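Local coordinates for protein-glutamine gamma-glutamyltransferase (Pseudomonas aeruginosa PAO1, PDB 6G49), which shows transglutaminase activity in vitro through its periplasmic domain, most of which is crystallised here, and is critical for the viability of the bacterium, at residues 98-103 against 160-165; 177-182 against 254-259; 213-218 against 237-242. All blocks are in the same frame, centred on the assembly; numbering follows the deposited sequence.

How the contacts relate
Contact 1, a two-stranded antiparallel ribbon in the part of the periplasmic domain assigned to the TgpA N-terminal family, closes before contacts 2 and 3 open. Contact 2 ties the loop between helices 170-175 and 185-197 to the end of helix 243-256, and contact 3 is nested in the loop that contact 2 closes. The centres of contacts 1 and 3 lie about 34 Å apart, on opposite sides of the chain's centre; the centre of contact 2 is about 25 Å from that of contact 1 and about 22 Å from that of contact 3. Strand 240-241 of contact 3 leads into helix 243-256, which begins with the probable nucleophile Cys243 and ends in contact 2.

Contact 1: 98-103 against 160-165; sequences LHWQKR and PQALRE
His99 opens the pairing through its backbone: its O accepts the N-H of Glu165 at 2.7 Å, with the donor nearly in line with the carbonyl. Its imidazole runs beside the Glu165 side chain, pointing the same way, with ring and carboxylate planes 28° apart; His99 CE1 is 4.0 Å from CD of Glu165, whose oxygens are bonded to Trp299 and Asp169. Trp100 and Arg164 then form a non-hydrogen-bonded antiparallel pair with side chains on one face. CG of Trp100 sits between its own N and carbonyl carbon (chi1 69°), and the indole meets Ala162 at its edge, CE3 to CB 3.7 Å. Arg164 turns its charge to Glu291 and Asp125. Gln101 and Leu163 are the hydrogen-bonded pair, linked by two N-H to O bonds of 3.0 Å, their side chains on the other face. Arg103, in one of its two modelled conformers, crosses Leu163 with its chain extended from CG to NE. Arg103 NE donates to Gln161 O at 2.7 Å, the acceptor in the guanidinium plane, while one face of the group covers CB of Leu163, 3.5 Å from the plane. One water joins Arg103 O to Gln161 N; another donates to Ala162 O and accepts a weak bond from Arg103 NH2. The Arg103 side chain and the two waters carry this short antiparallel two-stranded ribbon beyond its last backbone bond.

Contact 2: 177-182 against 254-259; sequences LQLPMH and LRAAGI
Arg255 makes the tight part of this contact, reaching from the last turn of its helix to the backbone of the loop 177-182. Arg255 NH1 donates to Gln178 O at 2.7 Å, and the bond is in the carbonyl plane on a lone pair, with the oxygen at the edge of the guanidinium, 13° out of its plane. The chain is extended from CG to NE, with CG anti to the carbonyl carbon (chi1 -72°), a shape that brings the guanidinium edge to the loop backbone at Gln178. NE and NH2 donate to the backbone oxygens of Ala261 and Glu79, so three carbonyls grip the group and fix its rotation. The Gln178 amide stands almost perpendicular to the guanidinium, its NE2 bonded to Phe81 O. Leu179 packs on the aliphatic part of Arg255: its CG and CD1 each lie 4.0 Å from Arg255 CB, and CD1 also touches Ala256 CB at 3.7 Å. Leu177 adds a single close methyl contact, its CD2 3.5 Å from Gly258 C.

The other side is looser. A water donates to both Leu177 O and Arg255 O, at 2.7 Å each, bridging the two backbones. Leu177, Gln178 and Leu179 all remain partly exposed, and beyond Leu179 the loop parts from the helix. The turn that receives Leu177 is a Schellman motif, with Gly258 at positive phi, Ile259 N bonded back to Leu254 O at 2.9 Å and Gly258 N to Arg255 O; the contact is thus a loop laid over the C-terminal cap of helix 243-256.

Contact 3: 213-218 against 237-242; sequences NHEPFA and DTRSGF
Glu215 and Arg239 form a salt bridge in which one carboxylate oxygen does the work: Glu215 OE1 takes Arg239 NE at 2.7 Å and, weakly, Arg239 NH2 at 3.1 Å. The oxygen lies in the guanidinium plane, whereas NE comes to OE1 from the anti side, 20° out of the carboxylate plane, and the two flat groups are turned 65° against each other. Glu215 OE2 has a second, long and weak ion pair with Arg211.

Two backbone bonds run alongside. Ala218 N donates to Arg239 O at 2.9 Å and Gly241 N to Ala218 O at 3.0 Å, making Ala218 and Ser240 a parallel bridge with both side chains on one face. Arg239 O is also approached by the CA-H of Phe217, and a water near Pro216 O and Arg239 O spans the start of the strand pair. Pro216 is the centre of an inverse gamma turn, closed by a weak bond from Phe217 N to Glu215 O.

Around this framework the apolar parts pack. The Arg239 chain crosses obliquely over the Phe217 ring: its CB sits above one face in a CH-pi contact, 3.9 Å from the centroid, and Arg239 CG lies 3.7 Å from Phe217 CZ. With CG anti to the carbonyl carbon (chi1 -63°) and the chain extended to NE, Arg239 lines the ring with its methylenes before its head meets Glu215. The ring also meets Phe212 edge-to-face and makes contact with Phe234.

This short parallel strand pair therefore joins the ends of two helices, 201-214 and 230-238, each followed by a short strand. Strand 240-241 continues through Phe242, the N-cap, into helix 243-256, where Tyr246 hydroxyl bonds Ala218 O and the probable nucleophile Cys243 starts the first turn.

Contact 1: 98-103 against 160-165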
loop_
_atom_site.group_PDB
_atom_site.type_symbol
_atom_site.label_atom_id
_atom_site.label_comp_id
_atom_site.label_asym_id
_atom_site.label_seq_id
_atom_site.Cartn_x
_atom_site.Cartn_y
_atom_site.Cartn_z
ATOM N N LEU A 98 -11.095 -18.630 6.768
ATOM C CA LEU A 98 -9.764 -18.583 7.431
ATOM C C LEU A 98 -8.997 -17.348 6.940
ATOM O O LEU A 98 -8.127 -16.789 7.628
ATOM C CB LEU A 98 -8.979 -19.872 7.153
ATOM C CG LEU A 98 -8.482 -20.048 5.721
ATOM C CD1 LEU A 98 -7.091 -19.460 5.540
ATOM C CD2 LEU A 98 -8.497 -21.518 5.336
ATOM N N HIS A 99 -9.319 -16.898 5.728
ATOM C CA HIS A 99 -8.652 -15.781 5.265
ATOM C C HIS A 99 -9.190 -14.542 5.987
ATOM O O HIS A 99 -8.391 -13.792 6.445
ATOM C CB HIS A 99 -8.557 -15.733 3.733
ATOM C CG HIS A 99 -7.181 -16.077 3.271
ATOM N ND1 HIS A 99 -6.112 -15.142 3.277
ATOM C CD2 HIS A 99 -6.666 -17.266 2.868
ATOM C CE1 HIS A 99 -5.021 -15.770 2.882
ATOM N NE2 HIS A 99 -5.335 -17.076 2.617
ATOM N N TRP A 100 -10.517 -14.343 6.092
ATOM C CA TRP A 100 -11.047 -13.064 6.561
ATOM C C TRP A 100 -12.512 -13.190 7.008
ATOM O O TRP A 100 -13.163 -14.141 6.675
ATOM C CB TRP A 100 -10.902 -11.976 5.503
ATOM C CG TRP A 100 -11.754 -12.118 4.278
ATOM C CD1 TRP A 100 -11.614 -13.044 3.288
ATOM C CD2 TRP A 100 -12.865 -11.297 3.892
ATOM N NE1 TRP A 100 -12.553 -12.835 2.319
ATOM C CE2 TRP A 100 -13.343 -11.781 2.667
ATOM C CE3 TRP A 100 -13.506 -10.194 4.460
ATOM C CZ2 TRP A 100 -14.417 -11.205 1.997
ATOM C CZ3 TRP A 100 -14.550 -9.605 3.784
ATOM C CH2 TRP A 100 -15.014 -10.127 2.581
ATOM N N GLN A 101 -12.954 -12.199 7.766
ATOM C CA GLN A 101 -14.278 -12.131 8.330
ATOM C C GLN A 101 -14.798 -10.706 8.143
ATOM O O GLN A 101 -14.221 -9.738 8.583
ATOM C CB GLN A 101 -14.209 -12.495 9.824
ATOM C CG GLN A 101 -15.526 -12.349 10.596
ATOM C CD GLN A 101 -15.290 -12.283 12.092
ATOM O OE1 GLN A 101 -15.564 -11.277 12.751
ATOM N NE2 GLN A 101 -14.714 -13.343 12.636
ATOM N N LYS A 102 -15.950 -10.605 7.523
ATOM C CA LYS A 102 -16.670 -9.399 7.458
ATOM C C LYS A 102 -17.069 -8.882 8.831
ATOM O O LYS A 102 -17.569 -9.615 9.641
ATOM C CB LYS A 102 -17.970 -9.631 6.698
ATOM C CG LYS A 102 -17.761 -9.955 5.242
ATOM C CD LYS A 102 -19.035 -10.212 4.501
ATOM C CE LYS A 102 -18.711 -10.605 3.082
ATOM N NZ LYS A 102 -19.936 -10.923 2.313
ATOM N N ARG A 103 -16.773 -7.609 9.054
ATOM C CA ARG A 103 -17.349 -6.874 10.131
ATOM C C ARG A 103 -17.320 -5.391 9.752
ATOM O O ARG A 103 -16.643 -4.957 8.810
ATOM C CB ARG A 103 -16.649 -7.221 11.449
ATOM C CG ARG A 103 -15.412 -6.393 11.741
ATOM C CD ARG A 103 -14.493 -7.007 12.780
ATOM N NE ARG A 103 -13.146 -6.496 12.553
ATOM C CZ ARG A 103 -12.034 -6.859 13.195
ATOM N NH1 ARG A 103 -12.086 -7.641 14.268
ATOM N NH2 ARG A 103 -10.867 -6.409 12.758
ATOM N N PRO A 160 -13.997 -2.198 5.076
ATOM C CA PRO A 160 -12.707 -1.661 5.489
ATOM C C PRO A 160 -12.281 -2.171 6.878
ATOM O O PRO A 160 -11.087 -2.162 7.184
ATOM C CB PRO A 160 -12.954 -0.158 5.528
ATOM C CG PRO A 160 -14.030 0.045 4.478
ATOM C CD PRO A 160 -14.956 -1.138 4.706
ATOM N N GLN A 161 -13.263 -2.547 7.701
ATOM C CA GLN A 161 -12.995 -3.037 9.107
ATOM C C GLN A 161 -12.890 -4.552 9.172
ATOM O O GLN A 161 -12.815 -5.113 10.271
ATOM C CB GLN A 161 -14.092 -2.515 10.036
ATOM C CG GLN A 161 -14.057 -1.011 10.140
ATOM C CD GLN A 161 -15.073 -0.450 11.107
ATOM O OE1 GLN A 161 -15.663 -1.158 11.914
ATOM N NE2 GLN A 161 -15.262 0.848 11.025
ATOM N N ALA A 162 -12.870 -5.246 8.023
ATOM C CA ALA A 162 -12.810 -6.698 8.010
ATOM C C ALA A 162 -11.578 -7.174 8.785
ATOM O O ALA A 162 -10.551 -6.504 8.805
ATOM C CB ALA A 162 -12.748 -7.231 6.601
ATOM N N LEU A 163 -11.729 -8.291 9.510
ATOM C CA LEU A 163 -10.580 -8.942 10.171
ATOM C C LEU A 163 -9.864 -9.793 9.130
ATOM O O LEU A 163 -10.459 -10.617 8.469
ATOM C CB LEU A 163 -11.126 -9.795 11.319
ATOM C CG LEU A 163 -10.113 -10.590 12.122
ATOM C CD1 LEU A 163 -9.135 -9.667 12.803
ATOM C CD2 LEU A 163 -10.852 -11.433 13.174
ATOM N N ARG A 164 -8.572 -9.545 8.985
ATOM C CA ARG A 164 -7.782 -10.234 7.993
ATOM C C ARG A 164 -6.728 -11.179 8.522
ATOM O O ARG A 164 -5.771 -10.768 9.146
ATOM C CB ARG A 164 -7.114 -9.214 7.080
ATOM C CG ARG A 164 -8.053 -8.142 6.582
ATOM C CD ARG A 164 -7.398 -7.312 5.508
ATOM N NE ARG A 164 -6.678 -6.184 6.071
ATOM C CZ ARG A 164 -5.491 -5.795 5.650
ATOM N NH1 ARG A 164 -4.915 -6.466 4.669
ATOM N NH2 ARG A 164 -4.886 -4.756 6.208
ATOM N N GLU A 165 -6.932 -12.455 8.239
ATOM C CA GLU A 165 -6.000 -13.497 8.582
ATOM C C GLU A 165 -5.584 -13.433 10.062
ATOM O O GLU A 165 -4.401 -13.321 10.381
ATOM C CB GLU A 165 -4.789 -13.423 7.642
ATOM C CG GLU A 165 -4.432 -14.723 7.035
ATOM C CD GLU A 165 -3.145 -14.827 6.236
ATOM O OE1 GLU A 165 -2.598 -13.787 5.759
ATOM O OE2 GLU A 165 -2.690 -15.970 6.095
HETATM O O HOH W 1 -16.146 -2.768 7.331
HETATM O O HOH W 2 -9.001 -5.512 10.865
#

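Contact 2: 177-182 against 254-259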
loop_
_atom_site.group_PDB
_atom_site.type_symbol
_atom_site.label_atom_id
_atom_site.label_comp_id
_atom_site.label_asym_id
_atom_site.label_seq_id
_atom_site.Cartn_x
_atom_site.Cartn_y
_atom_site.Cartn_z
ATOM N N LEU A 177 8.634 -12.191 6.214
ATOM C CA LEU A 177 9.808 -11.885 7.011
ATOM C C LEU A 177 11.084 -11.891 6.171
ATOM O O LEU A 177 12.178 -11.746 6.763
ATOM C CB LEU A 177 9.838 -12.891 8.167
ATOM C CG LEU A 177 8.805 -12.635 9.249
ATOM C CD1 LEU A 177 8.642 -13.860 10.140
ATOM C CD2 LEU A 177 9.040 -11.391 10.106
ATOM N N GLN A 178 10.962 -12.035 4.861
ATOM C CA GLN A 178 12.060 -12.138 3.923
ATOM C C GLN A 178 12.825 -10.825 3.810
ATOM O O GLN A 178 12.214 -9.783 3.578
ATOM C CB GLN A 178 11.576 -12.512 2.529
ATOM C CG GLN A 178 12.626 -12.591 1.444
ATOM C CD GLN A 178 12.832 -11.262 0.736
ATOM O OE1 GLN A 178 11.834 -10.572 0.448
ATOM N NE2 GLN A 178 14.107 -10.908 0.451
ATOM N N LEU A 179 14.145 -10.871 3.935
ATOM C CA LEU A 179 15.043 -9.770 3.562
ATOM C C LEU A 179 16.290 -10.361 2.937
ATOM O O LEU A 179 16.669 -11.496 3.274
ATOM C CB LEU A 179 15.476 -8.926 4.755
ATOM C CG LEU A 179 14.381 -8.088 5.380
ATOM C CD1 LEU A 179 14.844 -7.413 6.649
ATOM C CD2 LEU A 179 13.835 -7.069 4.417
ATOM N N PRO A 180 17.028 -9.584 2.129
ATOM C CA PRO A 180 18.386 -10.005 1.753
ATOM C C PRO A 180 19.219 -10.128 3.020
ATOM O O PRO A 180 19.059 -9.370 3.951
ATOM C CB PRO A 180 18.922 -8.880 0.836
ATOM C CG PRO A 180 17.666 -8.097 0.447
ATOM C CD PRO A 180 16.678 -8.246 1.580
ATOM N N MET A 181 20.201 -11.041 3.000
ATOM C CA MET A 181 21.080 -11.173 4.115
ATOM C C MET A 181 22.027 -9.965 4.199
ATOM O O MET A 181 22.339 -9.543 5.282
ATOM C CB MET A 181 21.930 -12.444 3.973
ATOM C CG MET A 181 22.847 -12.622 5.137
ATOM S SD MET A 181 23.691 -14.238 4.832
ATOM C CE MET A 181 24.721 -13.834 3.433
ATOM N N HIS A 182 22.431 -9.450 3.047
ATOM C CA HIS A 182 23.441 -8.384 2.979
ATOM C C HIS A 182 22.752 -7.051 2.684
ATOM O O HIS A 182 21.678 -6.997 2.117
ATOM C CB HIS A 182 24.494 -8.682 1.910
ATOM C CG HIS A 182 25.268 -9.915 2.199
ATOM N ND1 HIS A 182 25.956 -10.087 3.399
ATOM C CD2 HIS A 182 25.437 -11.047 1.479
ATOM C CE1 HIS A 182 26.523 -11.275 3.400
ATOM N NE2 HIS A 182 26.223 -11.883 2.231
ATOM N N LEU A 254 10.364 -3.285 9.873
ATOM C CA LEU A 254 9.440 -4.208 10.570
ATOM C C LEU A 254 9.883 -5.660 10.370
ATOM O O LEU A 254 9.934 -6.433 11.368
ATOM C CB LEU A 254 7.998 -3.988 10.107
ATOM C CG LEU A 254 7.346 -2.664 10.495
ATOM C CD1 LEU A 254 5.963 -2.586 9.902
ATOM C CD2 LEU A 254 7.296 -2.430 11.996
ATOM N N ARG A 255 10.234 -6.042 9.167
ATOM C CA ARG A 255 10.630 -7.393 8.913
ATOM C C ARG A 255 11.919 -7.690 9.675
ATOM O O ARG A 255 12.075 -8.833 10.225
ATOM C CB ARG A 255 10.934 -7.625 7.450
ATOM C CG ARG A 255 9.689 -7.642 6.571
ATOM C CD ARG A 255 10.008 -8.144 5.196
ATOM N NE ARG A 255 8.785 -8.253 4.375
ATOM C CZ ARG A 255 8.677 -8.795 3.195
ATOM N NH1 ARG A 255 9.728 -9.273 2.535
ATOM N NH2 ARG A 255 7.438 -8.913 2.664
ATOM N N ALA A 256 12.837 -6.726 9.710
ATOM C CA ALA A 256 14.128 -6.934 10.414
ATOM C C ALA A 256 13.897 -7.036 11.918
ATOM O O ALA A 256 14.771 -7.641 12.608
ATOM C CB ALA A 256 15.131 -5.886 10.048
ATOM N N ALA A 257 12.813 -6.503 12.447
ATOM C CA ALA A 257 12.437 -6.589 13.849
ATOM C C ALA A 257 11.580 -7.839 14.134
ATOM O O ALA A 257 11.056 -7.975 15.215
ATOM C CB ALA A 257 11.656 -5.382 14.274
ATOM N N GLY A 258 11.335 -8.680 13.134
ATOM C CA GLY A 258 10.570 -9.913 13.302
ATOM C C GLY A 258 9.063 -9.757 13.201
ATOM O O GLY A 258 8.360 -10.645 13.602
ATOM N N ILE A 259 8.577 -8.669 12.566
ATOM C CA ILE A 259 7.158 -8.386 12.384
ATOM C C ILE A 259 6.853 -8.616 10.907
ATOM O O ILE A 259 7.441 -7.927 10.063
ATOM C CB ILE A 259 6.784 -6.948 12.827
ATOM C CG1 ILE A 259 7.092 -6.735 14.308
ATOM C CG2 ILE A 259 5.312 -6.686 12.501
ATOM C CD1 ILE A 259 6.903 -5.353 14.826
HETATM O O HOH W 3 13.264 -11.040 9.106
#

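Contact 3: 213-218 against 237-242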
loop_
_atom_site.group_PDB
_atom_site.type_symbol
_atom_site.label_atom_id
_atom_site.label_comp_id
_atom_site.label_asym_id
_atom_site.label_seq_id
_atom_site.Cartn_x
_atom_site.Cartn_y
_atom_site.Cartn_z
ATOM N N ASN A 213 7.778 11.178 12.154
ATOM C CA ASN A 213 7.066 12.376 12.574
ATOM C C ASN A 213 8.053 13.421 13.129
ATOM O O ASN A 213 7.961 14.590 12.785
ATOM C CB ASN A 213 5.997 12.037 13.593
ATOM C CG ASN A 213 5.093 13.225 13.889
ATOM O OD1 ASN A 213 4.576 13.868 12.968
ATOM N ND2 ASN A 213 4.838 13.435 15.159
ATOM N N HIS A 214 9.026 13.012 13.921
ATOM C CA HIS A 214 9.916 13.980 14.636
ATOM C C HIS A 214 11.178 14.393 13.865
ATOM O O HIS A 214 11.752 15.452 14.165
ATOM C CB HIS A 214 10.295 13.357 15.964
ATOM C CG HIS A 214 9.119 13.260 16.875
ATOM N ND1 HIS A 214 9.022 12.299 17.850
ATOM C CD2 HIS A 214 7.996 13.999 16.971
ATOM C CE1 HIS A 214 7.888 12.452 18.500
ATOM N NE2 HIS A 214 7.228 13.460 17.968
ATOM N N GLU A 215 11.688 13.551 12.959
ATOM C CA GLU A 215 12.904 13.821 12.245
ATOM C C GLU A 215 12.551 14.625 11.017
ATOM O O GLU A 215 11.388 14.625 10.618
ATOM C CB GLU A 215 13.664 12.537 11.941
ATOM C CG GLU A 215 14.067 11.812 13.194
ATOM C CD GLU A 215 14.659 10.450 12.903
ATOM O OE1 GLU A 215 15.174 10.267 11.764
ATOM O OE2 GLU A 215 14.597 9.575 13.792
ATOM N N PRO A 216 13.536 15.349 10.445
ATOM C CA PRO A 216 13.269 16.279 9.354
ATOM C C PRO A 216 13.159 15.596 7.979
ATOM O O PRO A 216 13.858 15.934 7.022
ATOM C CB PRO A 216 14.458 17.247 9.463
ATOM C CG PRO A 216 15.580 16.366 9.952
ATOM C CD PRO A 216 14.928 15.415 10.922
ATOM N N PHE A 217 12.164 14.704 7.889
ATOM C CA PHE A 217 11.871 14.015 6.626
ATOM C C PHE A 217 11.131 14.965 5.692
ATOM O O PHE A 217 10.251 15.756 6.078
ATOM C CB PHE A 217 11.039 12.758 6.937
ATOM C CG PHE A 217 11.859 11.586 7.402
ATOM C CD1 PHE A 217 12.426 10.711 6.466
ATOM C CD2 PHE A 217 12.047 11.322 8.742
ATOM C CE1 PHE A 217 13.198 9.639 6.872
ATOM C CE2 PHE A 217 12.835 10.269 9.151
ATOM C CZ PHE A 217 13.415 9.420 8.204
ATOM N N ALA A 218 11.453 14.831 4.423
ATOM C CA ALA A 218 10.878 15.510 3.311
ATOM C C ALA A 218 10.115 14.510 2.448
ATOM O O ALA A 218 10.626 13.380 2.130
ATOM C CB ALA A 218 11.947 16.204 2.495
ATOM N N ASP A 237 20.475 9.411 6.179
ATOM C CA ASP A 237 21.292 10.401 5.419
ATOM C C ASP A 237 20.392 11.439 4.749
ATOM O O ASP A 237 20.340 12.597 5.186
ATOM C CB ASP A 237 22.280 9.724 4.471
ATOM C CG ASP A 237 23.227 8.740 5.146
ATOM O OD1 ASP A 237 23.324 8.772 6.401
ATOM O OD2 ASP A 237 23.850 7.912 4.401
ATOM N N THR A 238 19.628 11.055 3.722
ATOM C CA THR A 238 18.870 12.008 2.921
ATOM C C THR A 238 17.587 12.420 3.658
ATOM O O THR A 238 17.116 13.558 3.500
ATOM C CB THR A 238 18.590 11.501 1.505
ATOM O OG1 THR A 238 17.607 10.445 1.590
ATOM C CG2 THR A 238 19.828 11.048 0.774
ATOM N N ARG A 239 16.911 11.466 4.336
ATOM C CA ARG A 239 15.571 11.669 4.889
ATOM C C ARG A 239 14.654 12.367 3.909
ATOM O O ARG A 239 13.817 13.191 4.292
ATOM C CB ARG A 239 15.620 12.376 6.236
ATOM C CG ARG A 239 16.335 11.593 7.304
ATOM C CD ARG A 239 16.161 12.243 8.656
ATOM N NE ARG A 239 16.601 11.462 9.792
ATOM C CZ ARG A 239 17.871 11.312 10.144
ATOM N NH1 ARG A 239 18.814 11.833 9.387
ATOM N NH2 ARG A 239 18.193 10.577 11.199
ATOM N N SER A 240 14.720 11.963 2.648
ATOM C CA SER A 240 13.933 12.592 1.613
ATOM C C SER A 240 13.481 11.554 0.600
ATOM O O SER A 240 14.327 10.800 0.067
ATOM C CB SER A 240 14.735 13.690 0.909
ATOM O OG SER A 240 13.972 14.267 -0.137
ATOM N N GLY A 241 12.206 11.543 0.297
ATOM C CA GLY A 241 11.678 10.543 -0.642
ATOM C C GLY A 241 10.223 10.762 -0.976
ATOM O O GLY A 241 9.554 11.695 -0.487
ATOM N N PHE A 242 9.665 9.837 -1.768
ATOM C CA PHE A 242 8.277 9.775 -2.041
ATOM C C PHE A 242 7.716 8.502 -1.376
ATOM O O PHE A 242 8.378 7.903 -0.546
ATOM C CB PHE A 242 8.029 9.891 -3.547
ATOM C CG PHE A 242 6.632 10.244 -3.958
ATOM C CD1 PHE A 242 6.062 11.461 -3.556
ATOM C CD2 PHE A 242 5.849 9.417 -4.762
ATOM C CE1 PHE A 242 4.787 11.800 -3.964
ATOM C CE2 PHE A 242 4.564 9.770 -5.150
ATOM C CZ PHE A 242 4.019 10.960 -4.709
HETATM O O HOH W 4 15.228 15.912 4.658
#